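Long-range contacts in molybdopterin adenylyltransferase (Helicobacter pylori, PDB 4XCW), which probably activates molybdopterin by transferring an adenylyl group from ATP to it, a late step in building the molybdenum cofactor: residues 36-40 and 164-170; 44-48 and 62-67; 118-122 and 132-136; 125-130 and 155-161. One frame throughout, in Å; residues are numbered along the deposited sequence.

Contact 1: 36-40 and 164-170; sequences EYLLN and MQVNEKN
A single beta bridge, Leu38 against Val166, ties the turn that follows helix 25-37 to the C-terminal tail of the chain. Two backbone bonds frame it: Asn167 N gives its hydrogen to Tyr37 O at 2.8 Å, and Leu39 N reaches Gln165 O, also at 2.8 Å. Asparagine side chains carry the pairing on at both ends, a part that suits them because an amide can stand in for a peptide group. Asn40 turns OD1 onto Gln165 N (2.7 Å), which sits in the plane of the amide on a lone pair; its CG lies beside its own backbone N (chi1 -54°), bringing the amide round to the tail. The ND2 of Asn40 is taken by the backbone oxygens of Gln4 and Tyr163. At the other end Asn170 ND2 donates to Glu36 O at 2.7 Å with a nearly linear N-H (175°), from above the carbonyl plane. Glu36 O lies in the last helical turn, where the helix no longer supplies an i+4 N-H, so a side-chain amide can serve it. Asn167 holds its own loop in an Asx turn through OD1, and its ND2 shares a water with Leu38 O. Leu39, at the exposed edge, lays CD2 on Asn167 CB at 3.6 Å; on the buried side Leu38 CD2 rests 3.7 Å from Met164 CB. Leu38 also packs on Ile8, Met164 on Ile152, Pro153 and Val156, and the Tyr37 ring meets that of Phe149, so the tail is fastened beside strand 6-13 and helix 152-158.

Contact 2: 44-48 and 62-67; sequences FHYEI and KMCDEY
His45 and Tyr67 lay their rings nearly parallel, planes 16° apart, but offset, with little ring-on-ring overlap. What sits over the centre of the imidazole is Tyr67 CB, a CH-pi contact of 3.8 Å from that carbon to the His45 ring centroid, while His45 ND1 lies over a face of the phenol, 3.6 Å from Tyr67 CG. A flat histidine suits this place because it offers a face to the tyrosine and a nitrogen to a neighbour at once: His45 NE2 is hydrogen-bonded to His7 ND1, which should fix the flip of the ring. Two residues along the strand, Glu47 points the same way and forms a salt bridge, its OE1 taking Lys62 NZ at 2.9 Å on the syn lone pair. The lysine chain is bent at chi3 (54°), and CG passes over a face of the Tyr67 ring, toward the rim. The carboxylate is steadied from its other oxygen by Ser59 OG, and a water bound to Lys62 NZ adds a weak bond to Glu47 OE2. Next to the salt bridge Met63, with its extended, unbranched chain, puts CE 3.4 Å from His45 O and 3.8 Å from Glu47 CB. Farther out, Lys62 O accepts from both Glu66 N and Tyr67 N, the wider pi-type turn that brings Tyr67 round to the strand. The short axes of strand and helix pass 10.4 Å apart at 145°. This is the first half of a beta-alpha-beta crossover: strand 42-49, outermost within this chain, leads through helix 53-66 to the parallel strand 71-75, with strand 6-13 between the two.

Contact 3: 118-122 and 132-136; sequences LSRQS and INLPG
Asn133 OD1 draws two donors from one residue, one sure and one less so. Ser122 N gives it a hydrogen bond at 2.9 Å; Ser122 OG, also 2.9 Å from Asn133 OD1, adds a second in one of the two conformers of the serine, so that bond is doubtful. In this conformer both donors approach from the same face of the amide, tilted by about 25° from its plane, and OG stands between its own backbone N and carbonyl carbon (chi1 58°), close enough to N for both to point at a single acceptor. The backbone closes the ring of bonds, since Asn133 N donates to Ser122 O at 2.9 Å. Asparagine suits the buried strand position, as its amide answers donors and acceptors together: OD1 faces the serine, while ND2 gives its hydrogens to Thr74 OG1 and Thr90 OG1. With both ends of the amide engaged, its rotation is firmly set. Gln121 adds a longer, more bent bond, NE2 to Asn133 O at 3.1 Å with 136° at the hydrogen. The two side chains run antiparallel alongside each other, Gln121 CB 3.9 Å from Asn133 CB, and the glutamine amide settles beside Pro135, with NE2 3.7 Å from CD of the proline ring. Before it, Ser119 OG accepts from Gln121 N in an ST turn that shapes the loop, and Arg120 bonds Met97 O of the second subunit as well as Glu88 in its own. The whole extends the antiparallel pairing of strands 123-126 and 129-134 by a mixed backbone and side-chain step, at the mouth of the beta hairpin in the probable molybdopterin-binding domain.

Contact 4: 125-130 and 155-161; sequences IRNKSL and CVDLILG
Ile159 packs against the tip of a beta hairpin, strands 123-126 and 129-134 joined by a type II' turn from Arg126 to Ser129, just where helix 152-158 ends in a Schellman motif. The tight part is apolar. Ile159 CG1 stands between its backbone N and carbonyl carbon (chi1 71°), and from there CD1 presses on the hairpin backbone, 3.5 Å from Ser129 C. The other branch, CG2, meets Ile125 CD1 tip to tip at 3.8 Å; beta-branching lets one residue cover both strands. One turn earlier in the helix is Cys155, whose small side chain fits between two neighbours, SG 4.0 Å from Ile125 CD1 and 4.1 Å from Leu130 CD2. Pro80 of the third subunit packs on Ile125 and Ile159, making this core part of the trimer interface.

The outer side is polar and looser. Lys128, exposed at the turn, has an extended chain whose methylenes run beside the carbonyls of Ile159 and Leu160, in the turn after the helix, with CG 3.4 Å from Ile159 O. Leu160, with positive phi, is the C' residue of the motif, and Gly161 N returns to Val156 O, which sets the glycine close against Val156. The charged end of the lysine meets Leu160 O through one water, which lies 2.6 Å from Lys128 NZ and gives a hydrogen to Leu160 O at 2.7 Å.

Contacts 2, 3 and 4 all reach the same sheet, while contact 1 ties down the C-terminal tail. Contacts 1, 3 and 4 are partly buried. Contact 2 lies at the surface on the outer strand 42-49 and relies on a salt bridge and flat rings; contact 3, its centre about 9 Å from that of the chain, uses neutral amides and hydroxyls, and shares strand 129-134 with contact 4, whose centre is largely apolar. Contact 1 is half backbone, half asparagine amide. Contacts 3 and 4 also meet different neighbouring subunits, the second and the third. Between contacts 2 and 4 runs a salt bridge, Asp65 OD2 to Arg126 NH2 at 2.9 Å, and Met164 of contact 1 packs on Val156 of contact 4.

Contact 1: 36-40 and 164-170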
loop_
_atom_site.group_PDB
_atom_site.type_symbol
_atom_site.label_atom_id
_atom_site.label_comp_id
_atom_site.label_asym_id
_atom_site.label_seq_id
_atom_site.Cartn_x
_atom_site.Cartn_y
_atom_site.Cartn_z
ATOM N N GLU B 36 -12.854 -27.344 1.737
ATOM C CA GLU B 36 -12.031 -28.160 0.849
ATOM C C GLU B 36 -10.539 -27.968 1.117
ATOM O O GLU B 36 -9.731 -28.856 0.837
ATOM C CB GLU B 36 -12.338 -27.832 -0.613
ATOM C CG GLU B 36 -13.754 -28.171 -1.051
ATOM C CD GLU B 36 -14.074 -27.642 -2.437
ATOM O OE1 GLU B 36 -13.196 -26.983 -3.035
ATOM O OE2 GLU B 36 -15.200 -27.883 -2.928
ATOM N N TYR B 37 -10.185 -26.808 1.661
ATOM C CA TYR B 37 -8.787 -26.447 1.893
ATOM C C TYR B 37 -8.216 -27.022 3.186
ATOM O O TYR B 37 -7.007 -27.236 3.293
ATOM C CB TYR B 37 -8.631 -24.926 1.922
ATOM C CG TYR B 37 -8.645 -24.259 0.564
ATOM C CD1 TYR B 37 -8.902 -24.983 -0.598
ATOM C CD2 TYR B 37 -8.395 -22.895 0.445
ATOM C CE1 TYR B 37 -8.913 -24.361 -1.837
ATOM C CE2 TYR B 37 -8.402 -22.269 -0.784
ATOM C CZ TYR B 37 -8.662 -22.999 -1.920
ATOM O OH TYR B 37 -8.665 -22.359 -3.144
ATOM N N LEU B 38 -9.083 -27.256 4.167
ATOM C CA LEU B 38 -8.648 -27.694 5.492
ATOM C C LEU B 38 -9.106 -29.106 5.837
ATOM O O LEU B 38 -10.217 -29.515 5.499
ATOM C CB LEU B 38 -9.157 -26.723 6.558
ATOM C CG LEU B 38 -8.550 -25.322 6.519
ATOM C CD1 LEU B 38 -9.318 -24.381 7.426
ATOM C CD2 LEU B 38 -7.090 -25.390 6.929
ATOM N N LEU B 39 -8.240 -29.840 6.528
ATOM C CA LEU B 39 -8.557 -31.183 6.988
ATOM C C LEU B 39 -9.162 -31.156 8.388
ATOM O O LEU B 39 -9.822 -32.109 8.805
ATOM C CB LEU B 39 -7.302 -32.059 6.970
ATOM C CG LEU B 39 -6.656 -32.247 5.594
ATOM C CD1 LEU B 39 -5.308 -32.935 5.719
ATOM C CD2 LEU B 39 -7.575 -33.046 4.686
ATOM N N ASN B 40 -8.938 -30.060 9.105
ATOM C CA ASN B 40 -9.435 -29.915 10.472
ATOM C C ASN B 40 -10.947 -30.015 10.557
ATOM O O ASN B 40 -11.642 -29.666 9.606
ATOM C CB ASN B 40 -9.016 -28.565 11.064
ATOM C CG ASN B 40 -7.529 -28.321 10.976
ATOM O OD1 ASN B 40 -7.001 -28.052 9.901
ATOM N ND2 ASN B 40 -6.843 -28.405 12.114
ATOM N N MET B 164 -3.762 -25.149 11.609
ATOM C CA MET B 164 -4.427 -25.592 10.395
ATOM C C MET B 164 -3.658 -26.700 9.701
ATOM O O MET B 164 -2.444 -26.602 9.514
ATOM C CB MET B 164 -4.598 -24.427 9.431
ATOM C CG MET B 164 -5.646 -23.430 9.839
ATOM S SD MET B 164 -5.604 -22.031 8.713
ATOM C CE MET B 164 -7.023 -21.116 9.303
ATOM N N GLN B 165 -4.377 -27.744 9.306
ATOM C CA GLN B 165 -3.795 -28.821 8.525
ATOM C C GLN B 165 -4.419 -28.830 7.137
ATOM O O GLN B 165 -5.613 -29.078 6.963
ATOM C CB GLN B 165 -3.978 -30.157 9.234
ATOM C CG GLN B 165 -3.535 -30.096 10.679
ATOM C CD GLN B 165 -2.897 -31.377 11.156
ATOM O OE1 GLN B 165 -2.610 -32.276 10.365
ATOM N NE2 GLN B 165 -2.665 -31.469 12.458
ATOM N N VAL B 166 -3.581 -28.538 6.154
ATOM C CA VAL B 166 -4.010 -28.294 4.787
ATOM C C VAL B 166 -4.363 -29.567 4.025
ATOM O O VAL B 166 -3.686 -30.583 4.153
ATOM C CB VAL B 166 -2.903 -27.543 4.043
ATOM C CG1 VAL B 166 -3.326 -27.204 2.637
ATOM C CG2 VAL B 166 -2.564 -26.288 4.816
ATOM N N ASN B 167 -5.444 -29.505 3.251
ATOM C CA ASN B 167 -5.767 -30.554 2.295
ATOM C C ASN B 167 -4.967 -30.295 1.023
ATOM O O ASN B 167 -5.365 -29.499 0.174
ATOM C CB ASN B 167 -7.271 -30.596 2.003
ATOM C CG ASN B 167 -7.682 -31.826 1.202
ATOM O OD1 ASN B 167 -6.876 -32.414 0.482
ATOM N ND2 ASN B 167 -8.946 -32.218 1.327
ATOM N N GLU B 168 -3.829 -30.966 0.909
ATOM C CA GLU B 168 -2.864 -30.666 -0.138
ATOM C C GLU B 168 -3.348 -31.127 -1.511
ATOM O O GLU B 168 -2.780 -30.760 -2.538
ATOM C CB GLU B 168 -1.518 -31.298 0.218
ATOM C CG GLU B 168 -1.019 -30.814 1.574
ATOM C CD GLU B 168 0.358 -31.322 1.927
ATOM O OE1 GLU B 168 0.890 -32.175 1.191
ATOM O OE2 GLU B 168 0.909 -30.861 2.950
ATOM N N LYS B 169 -4.411 -31.922 -1.518
ATOM C CA LYS B 169 -5.092 -32.274 -2.754
ATOM C C LYS B 169 -5.713 -31.032 -3.399
ATOM O O LYS B 169 -5.917 -30.982 -4.611
ATOM C CB LYS B 169 -6.168 -33.329 -2.484
ATOM C CG LYS B 169 -6.856 -33.846 -3.728
ATOM C CD LYS B 169 -5.848 -34.479 -4.662
ATOM C CE LYS B 169 -6.479 -34.835 -5.991
ATOM N NZ LYS B 169 -7.550 -35.862 -5.867
ATOM N N ASN B 170 -6.000 -30.023 -2.584
ATOM C CA ASN B 170 -6.741 -28.862 -3.062
ATOM C C ASN B 170 -5.973 -27.543 -3.032
ATOM O O ASN B 170 -6.284 -26.626 -3.792
ATOM C CB ASN B 170 -8.030 -28.714 -2.255
ATOM C CG ASN B 170 -9.000 -29.851 -2.504
ATOM O OD1 ASN B 170 -9.043 -30.413 -3.598
ATOM N ND2 ASN B 170 -9.786 -30.195 -1.489
HETATM O O HOH W 1 -11.163 -31.014 3.316
#

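Contact 2: 44-48 and 62-67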
loop_
_atom_site.group_PDB
_atom_site.type_symbol
_atom_site.label_atom_id
_atom_site.label_comp_id
_atom_site.label_asym_id
_atom_site.label_seq_id
_atom_site.Cartn_x
_atom_site.Cartn_y
_atom_site.Cartn_z
ATOM N N PHE B 44 -18.056 -23.005 11.725
ATOM C CA PHE B 44 -18.265 -21.717 11.088
ATOM C C PHE B 44 -19.203 -20.826 11.890
ATOM O O PHE B 44 -20.255 -21.266 12.353
ATOM C CB PHE B 44 -18.810 -21.908 9.673
ATOM C CG PHE B 44 -17.792 -22.427 8.696
ATOM C CD1 PHE B 44 -16.868 -21.570 8.126
ATOM C CD2 PHE B 44 -17.766 -23.765 8.341
ATOM C CE1 PHE B 44 -15.930 -22.042 7.223
ATOM C CE2 PHE B 44 -16.832 -24.239 7.437
ATOM C CZ PHE B 44 -15.914 -23.374 6.880
ATOM N N HIS B 45 -18.808 -19.567 12.047
ATOM C CA HIS B 45 -19.619 -18.585 12.753
ATOM C C HIS B 45 -20.067 -17.514 11.775
ATOM O O HIS B 45 -19.325 -16.575 11.497
ATOM C CB HIS B 45 -18.830 -17.965 13.905
ATOM C CG HIS B 45 -18.341 -18.969 14.899
ATOM N ND1 HIS B 45 -19.106 -19.399 15.962
ATOM C CD2 HIS B 45 -17.167 -19.639 14.985
ATOM C CE1 HIS B 45 -18.422 -20.285 16.662
ATOM N NE2 HIS B 45 -17.243 -20.448 16.092
ATOM N N TYR B 46 -21.281 -17.667 11.258
ATOM C CA TYR B 46 -21.770 -16.818 10.179
ATOM C C TYR B 46 -22.760 -15.780 10.687
ATOM O O TYR B 46 -23.643 -16.093 11.481
ATOM C CB TYR B 46 -22.421 -17.677 9.093
ATOM C CG TYR B 46 -23.122 -16.894 8.003
ATOM C CD1 TYR B 46 -22.396 -16.201 7.041
ATOM C CD2 TYR B 46 -24.510 -16.863 7.923
ATOM C CE1 TYR B 46 -23.032 -15.493 6.035
ATOM C CE2 TYR B 46 -25.156 -16.159 6.919
ATOM C CZ TYR B 46 -24.409 -15.474 5.979
ATOM O OH TYR B 46 -25.039 -14.772 4.977
ATOM N N GLU B 47 -22.602 -14.545 10.225
ATOM C CA GLU B 47 -23.507 -13.463 10.589
ATOM C C GLU B 47 -23.700 -12.511 9.423
ATOM O O GLU B 47 -22.747 -12.189 8.715
ATOM C CB GLU B 47 -22.977 -12.684 11.795
ATOM C CG GLU B 47 -23.158 -13.379 13.124
ATOM C CD GLU B 47 -22.880 -12.460 14.298
ATOM O OE1 GLU B 47 -23.028 -12.916 15.451
ATOM O OE2 GLU B 47 -22.517 -11.286 14.067
ATOM N N ILE B 48 -24.936 -12.072 9.232
ATOM C CA ILE B 48 -25.242 -11.012 8.284
ATOM C C ILE B 48 -25.386 -9.715 9.062
ATOM O O ILE B 48 -26.179 -9.633 9.996
ATOM C CB ILE B 48 -26.536 -11.291 7.496
ATOM C CG1 ILE B 48 -26.500 -12.691 6.886
ATOM C CG2 ILE B 48 -26.744 -10.235 6.415
ATOM C CD1 ILE B 48 -27.713 -13.016 6.028
ATOM N N LYS B 62 -16.694 -9.824 18.255
ATOM C CA LYS B 62 -17.341 -10.987 18.858
ATOM C C LYS B 62 -16.770 -12.279 18.272
ATOM O O LYS B 62 -16.513 -13.239 18.998
ATOM C CB LYS B 62 -18.862 -10.923 18.659
ATOM C CG LYS B 62 -19.628 -12.129 19.193
ATOM C CD LYS B 62 -21.132 -11.869 19.212
ATOM C CE LYS B 62 -21.640 -11.415 17.851
ATOM N NZ LYS B 62 -23.115 -11.185 17.836
ATOM N N MET B 63 -16.557 -12.299 16.960
ATOM C CA MET B 63 -16.030 -13.499 16.312
ATOM C C MET B 63 -14.613 -13.814 16.793
ATOM O O MET B 63 -14.290 -14.972 17.075
ATOM C CB MET B 63 -16.058 -13.348 14.790
ATOM C CG MET B 63 -17.467 -13.375 14.190
ATOM S SD MET B 63 -17.461 -13.048 12.405
ATOM C CE MET B 63 -19.201 -13.218 12.008
ATOM N N CYS B 64 -13.778 -12.783 16.904
ATOM C CA CYS B 64 -12.413 -12.961 17.399
ATOM C C CYS B 64 -12.373 -13.285 18.891
ATOM O O CYS B 64 -11.751 -14.270 19.308
ATOM C CB CYS B 64 -11.574 -11.708 17.136
ATOM S SG CYS B 64 -11.339 -11.317 15.406
ATOM N N ASP B 65 -13.035 -12.449 19.691
ATOM C CA ASP B 65 -12.899 -12.512 21.145
ATOM C C ASP B 65 -13.768 -13.580 21.809
ATOM O O ASP B 65 -13.292 -14.320 22.673
ATOM C CB ASP B 65 -13.226 -11.153 21.773
ATOM C CG ASP B 65 -12.254 -10.056 21.358
ATOM O OD1 ASP B 65 -11.427 -10.285 20.450
ATOM O OD2 ASP B 65 -12.333 -8.956 21.947
ATOM N N GLU B 66 -15.041 -13.649 21.431
ATOM C CA GLU B 66 -15.957 -14.579 22.083
ATOM C C GLU B 66 -15.957 -15.954 21.425
ATOM O O GLU B 66 -15.893 -16.972 22.115
ATOM C CB GLU B 66 -17.380 -14.015 22.098
ATOM C CG GLU B 66 -17.556 -12.795 22.978
ATOM C CD GLU B 66 -19.012 -12.392 23.122
ATOM O OE1 GLU B 66 -19.886 -13.286 23.082
ATOM O OE2 GLU B 66 -19.279 -11.182 23.275
ATOM N N TYR B 67 -16.033 -15.983 20.097
ATOM C CA TYR B 67 -16.075 -17.245 19.359
ATOM C C TYR B 67 -14.682 -17.828 19.135
ATOM O O TYR B 67 -14.551 -18.962 18.670
ATOM C CB TYR B 67 -16.773 -17.063 18.005
ATOM C CG TYR B 67 -18.207 -16.580 18.079
ATOM C CD1 TYR B 67 -18.972 -16.761 19.225
ATOM C CD2 TYR B 67 -18.801 -15.951 16.989
ATOM C CE1 TYR B 67 -20.285 -16.317 19.286
ATOM C CE2 TYR B 67 -20.113 -15.507 17.044
ATOM C CZ TYR B 67 -20.845 -15.689 18.191
ATOM O OH TYR B 67 -22.147 -15.244 18.235
HETATM O O HOH W 2 -22.678 -8.749 16.348
#

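Contact 3: 118-122 and 132-136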
loop_
_atom_site.group_PDB
_atom_site.type_symbol
_atom_site.label_atom_id
_atom_site.label_comp_id
_atom_site.label_asym_id
_atom_site.label_seq_id
_atom_site.Cartn_x
_atom_site.Cartn_y
_atom_site.Cartn_z
ATOM N N LEU B 118 -9.826 -0.299 -7.494
ATOM C CA LEU B 118 -10.801 0.410 -6.664
ATOM C C LEU B 118 -11.065 -0.274 -5.329
ATOM O O LEU B 118 -11.702 0.305 -4.440
ATOM C CB LEU B 118 -12.128 0.550 -7.407
ATOM C CG LEU B 118 -12.103 1.291 -8.734
ATOM C CD1 LEU B 118 -13.534 1.519 -9.242
ATOM C CD2 LEU B 118 -11.313 2.604 -8.636
ATOM N N SER B 119 -10.592 -1.507 -5.188
ATOM C CA SER B 119 -10.881 -2.290 -3.989
ATOM C C SER B 119 -10.057 -1.857 -2.785
ATOM O O SER B 119 -8.846 -1.646 -2.889
ATOM C CB SER B 119 -10.651 -3.774 -4.255
ATOM O OG SER B 119 -10.876 -4.532 -3.082
ATOM N N ARG B 120 -10.724 -1.740 -1.637
ATOM C CA ARG B 120 -10.052 -1.422 -0.388
ATOM C C ARG B 120 -9.975 -2.631 0.544
ATOM O O ARG B 120 -9.723 -2.463 1.736
ATOM C CB ARG B 120 -10.767 -0.265 0.319
ATOM C CG ARG B 120 -10.558 1.082 -0.370
ATOM C CD ARG B 120 -11.573 2.126 0.093
ATOM N NE ARG B 120 -11.845 2.052 1.527
ATOM C CZ ARG B 120 -11.058 2.557 2.471
ATOM N NH1 ARG B 120 -9.931 3.171 2.148
ATOM N NH2 ARG B 120 -11.397 2.437 3.747
ATOM N N GLN B 121 -10.188 -3.833 0.007
ATOM C CA GLN B 121 -10.065 -5.067 0.799
ATOM C C GLN B 121 -8.716 -5.116 1.474
ATOM O O GLN B 121 -7.695 -4.871 0.838
ATOM C CB GLN B 121 -10.230 -6.319 -0.063
ATOM C CG GLN B 121 -11.637 -6.582 -0.554
ATOM C CD GLN B 121 -11.667 -7.582 -1.692
ATOM O OE1 GLN B 121 -12.344 -7.365 -2.698
ATOM N NE2 GLN B 121 -10.936 -8.688 -1.541
ATOM N N SER B 122 -8.712 -5.447 2.760
ATOM C CA SER B 122 -7.474 -5.489 3.527
ATOM C C SER B 122 -7.432 -6.713 4.430
ATOM O O SER B 122 -8.329 -7.555 4.396
ATOM C CB SER B 122 -7.329 -4.222 4.366
ATOM O OG SER B 122 -8.444 -4.069 5.229
ATOM N N ILE B 132 -9.557 -11.108 7.178
ATOM C CA ILE B 132 -9.345 -10.764 5.773
ATOM C C ILE B 132 -10.659 -10.362 5.134
ATOM O O ILE B 132 -11.654 -11.067 5.292
ATOM C CB ILE B 132 -8.769 -11.939 4.978
ATOM C CG1 ILE B 132 -7.567 -12.544 5.701
ATOM C CG2 ILE B 132 -8.387 -11.498 3.566
ATOM C CD1 ILE B 132 -7.037 -13.781 5.017
ATOM N N ASN B 133 -10.658 -9.251 4.398
ATOM C CA ASN B 133 -11.814 -8.851 3.590
ATOM C C ASN B 133 -11.797 -9.543 2.229
ATOM O O ASN B 133 -10.835 -9.393 1.489
ATOM C CB ASN B 133 -11.837 -7.341 3.354
ATOM C CG ASN B 133 -11.618 -6.534 4.618
ATOM O OD1 ASN B 133 -10.885 -5.543 4.604
ATOM N ND2 ASN B 133 -12.274 -6.927 5.706
ATOM N N LEU B 134 -12.859 -10.275 1.895
ATOM C CA LEU B 134 -12.942 -10.998 0.623
ATOM C C LEU B 134 -13.873 -10.262 -0.345
ATOM O O LEU B 134 -14.550 -9.327 0.066
ATOM C CB LEU B 134 -13.443 -12.426 0.857
ATOM C CG LEU B 134 -12.600 -13.314 1.764
ATOM C CD1 LEU B 134 -13.222 -14.708 1.838
ATOM C CD2 LEU B 134 -11.155 -13.358 1.266
ATOM N N PRO B 135 -13.911 -10.673 -1.634
ATOM C CA PRO B 135 -14.837 -10.009 -2.556
ATOM C C PRO B 135 -16.286 -10.393 -2.290
ATOM O O PRO B 135 -16.569 -11.091 -1.315
ATOM C CB PRO B 135 -14.397 -10.519 -3.944
ATOM C CG PRO B 135 -13.024 -11.065 -3.742
ATOM C CD PRO B 135 -13.016 -11.600 -2.347
ATOM N N GLY B 136 -17.184 -9.948 -3.165
ATOM C CA GLY B 136 -18.604 -10.200 -3.001
ATOM C C GLY B 136 -19.150 -11.366 -3.811
ATOM O O GLY B 136 -20.112 -12.015 -3.400
#

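Contact 4: 125-130 and 155-161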
loop_
_atom_site.group_PDB
_atom_site.type_symbol
_atom_site.label_atom_id
_atom_site.label_comp_id
_atom_site.label_asym_id
_atom_site.label_seq_id
_atom_site.Cartn_x
_atom_site.Cartn_y
_atom_site.Cartn_z
ATOM N N ILE B 125 -4.434 -8.270 11.972
ATOM C CA ILE B 125 -4.418 -9.159 13.118
ATOM C C ILE B 125 -5.138 -8.539 14.306
ATOM O O ILE B 125 -4.883 -7.395 14.651
ATOM C CB ILE B 125 -2.978 -9.489 13.543
ATOM C CG1 ILE B 125 -2.191 -10.064 12.369
ATOM C CG2 ILE B 125 -2.979 -10.421 14.756
ATOM C CD1 ILE B 125 -2.812 -11.325 11.780
ATOM N N ARG B 126 -6.057 -9.292 14.904
ATOM C CA ARG B 126 -6.588 -8.962 16.222
ATOM C C ARG B 126 -6.294 -10.122 17.155
ATOM O O ARG B 126 -6.917 -11.180 17.051
ATOM C CB ARG B 126 -8.096 -8.692 16.189
ATOM C CG ARG B 126 -8.654 -8.381 17.576
ATOM C CD ARG B 126 -10.166 -8.152 17.579
ATOM N NE ARG B 126 -10.644 -7.934 18.943
ATOM C CZ ARG B 126 -10.730 -6.742 19.514
ATOM N NH1 ARG B 126 -10.396 -5.653 18.829
ATOM N NH2 ARG B 126 -11.161 -6.634 20.762
ATOM N N ASN B 127 -5.342 -9.911 18.058
ATOM C CA ASN B 127 -4.898 -10.935 19.000
ATOM C C ASN B 127 -4.487 -12.217 18.279
ATOM O O ASN B 127 -3.491 -12.221 17.559
ATOM C CB ASN B 127 -5.989 -11.206 20.038
ATOM C CG ASN B 127 -6.288 -9.984 20.881
ATOM O OD1 ASN B 127 -5.380 -9.226 21.229
ATOM N ND2 ASN B 127 -7.560 -9.775 21.201
ATOM N N LYS B 128 -5.240 -13.295 18.468
ATOM C CA LYS B 128 -4.883 -14.573 17.856
ATOM C C LYS B 128 -5.746 -14.847 16.622
ATOM O O LYS B 128 -5.910 -15.997 16.204
ATOM C CB LYS B 128 -5.017 -15.702 18.881
ATOM C CG LYS B 128 -4.167 -15.465 20.128
ATOM C CD LYS B 128 -4.199 -16.628 21.114
ATOM C CE LYS B 128 -3.292 -16.336 22.303
ATOM N NZ LYS B 128 -3.149 -17.503 23.210
ATOM N N SER B 129 -6.291 -13.779 16.041
ATOM C CA SER B 129 -7.180 -13.891 14.884
ATOM C C SER B 129 -6.671 -13.139 13.662
ATOM O O SER B 129 -6.236 -11.990 13.761
ATOM C CB SER B 129 -8.577 -13.367 15.229
ATOM O OG SER B 129 -9.133 -14.050 16.340
ATOM N N LEU B 130 -6.743 -13.789 12.505
ATOM C CA LEU B 130 -6.481 -13.125 11.238
ATOM C C LEU B 130 -7.804 -12.747 10.580
ATOM O O LEU B 130 -8.664 -13.597 10.374
ATOM C CB LEU B 130 -5.667 -14.023 10.301
ATOM C CG LEU B 130 -5.502 -13.543 8.849
ATOM C CD1 LEU B 130 -4.759 -12.220 8.744
ATOM C CD2 LEU B 130 -4.799 -14.601 8.013
ATOM N N CYS B 155 0.536 -17.794 8.979
ATOM C CA CYS B 155 0.149 -16.556 9.659
ATOM C C CYS B 155 -0.580 -16.860 10.962
ATOM O O CYS B 155 -0.325 -16.234 11.990
ATOM C CB CYS B 155 -0.747 -15.688 8.772
ATOM S SG CYS B 155 -1.039 -14.018 9.453
ATOM N N VAL B 156 -1.497 -17.820 10.909
ATOM C CA VAL B 156 -2.273 -18.194 12.086
ATOM C C VAL B 156 -1.346 -18.830 13.139
ATOM O O VAL B 156 -1.512 -18.591 14.339
ATOM C CB VAL B 156 -3.442 -19.136 11.704
ATOM C CG1 VAL B 156 -4.113 -19.737 12.944
ATOM C CG2 VAL B 156 -4.462 -18.377 10.865
ATOM N N ASP B 157 -0.348 -19.596 12.693
ATOM C CA ASP B 157 0.678 -20.124 13.609
ATOM C C ASP B 157 1.393 -19.000 14.357
ATOM O O ASP B 157 1.569 -19.063 15.576
ATOM C CB ASP B 157 1.749 -20.940 12.878
ATOM C CG ASP B 157 1.218 -22.208 12.254
ATOM O OD1 ASP B 157 0.088 -22.625 12.581
ATOM O OD2 ASP B 157 1.961 -22.792 11.434
ATOM N N LEU B 158 1.824 -17.983 13.614
ATOM C CA LEU B 158 2.639 -16.915 14.182
ATOM C C LEU B 158 1.897 -16.061 15.203
ATOM O O LEU B 158 2.518 -15.509 16.105
ATOM C CB LEU B 158 3.182 -16.006 13.077
ATOM C CG LEU B 158 4.206 -16.623 12.128
ATOM C CD1 LEU B 158 4.562 -15.646 11.011
ATOM C CD2 LEU B 158 5.443 -17.037 12.899
ATOM N N ILE B 159 0.581 -15.936 15.040
ATOM C CA ILE B 159 -0.237 -15.160 15.975
ATOM C C ILE B 159 -0.818 -16.052 17.079
ATOM O O ILE B 159 -1.627 -15.610 17.897
ATOM C CB ILE B 159 -1.383 -14.417 15.241
ATOM C CG1 ILE B 159 -2.457 -15.387 14.759
ATOM C CG2 ILE B 159 -0.835 -13.590 14.090
ATOM C CD1 ILE B 159 -3.522 -14.720 13.859
ATOM N N LEU B 160 -0.378 -17.308 17.086
ATOM C CA LEU B 160 -0.690 -18.288 18.131
ATOM C C LEU B 160 -2.133 -18.791 18.085
ATOM O O LEU B 160 -2.684 -19.198 19.109
ATOM C CB LEU B 160 -0.379 -17.713 19.529
ATOM C CG LEU B 160 1.000 -17.069 19.689
ATOM C CD1 LEU B 160 1.258 -16.632 21.139
ATOM C CD2 LEU B 160 2.092 -18.018 19.205
ATOM N N GLY B 161 -2.730 -18.785 16.894
ATOM C CA GLY B 161 -4.000 -19.455 16.670
ATOM C C GLY B 161 -3.819 -20.961 16.563
ATOM O O GLY B 161 -2.700 -21.472 16.686
HETATM O O HOH W 3 -2.343 -19.577 21.800
#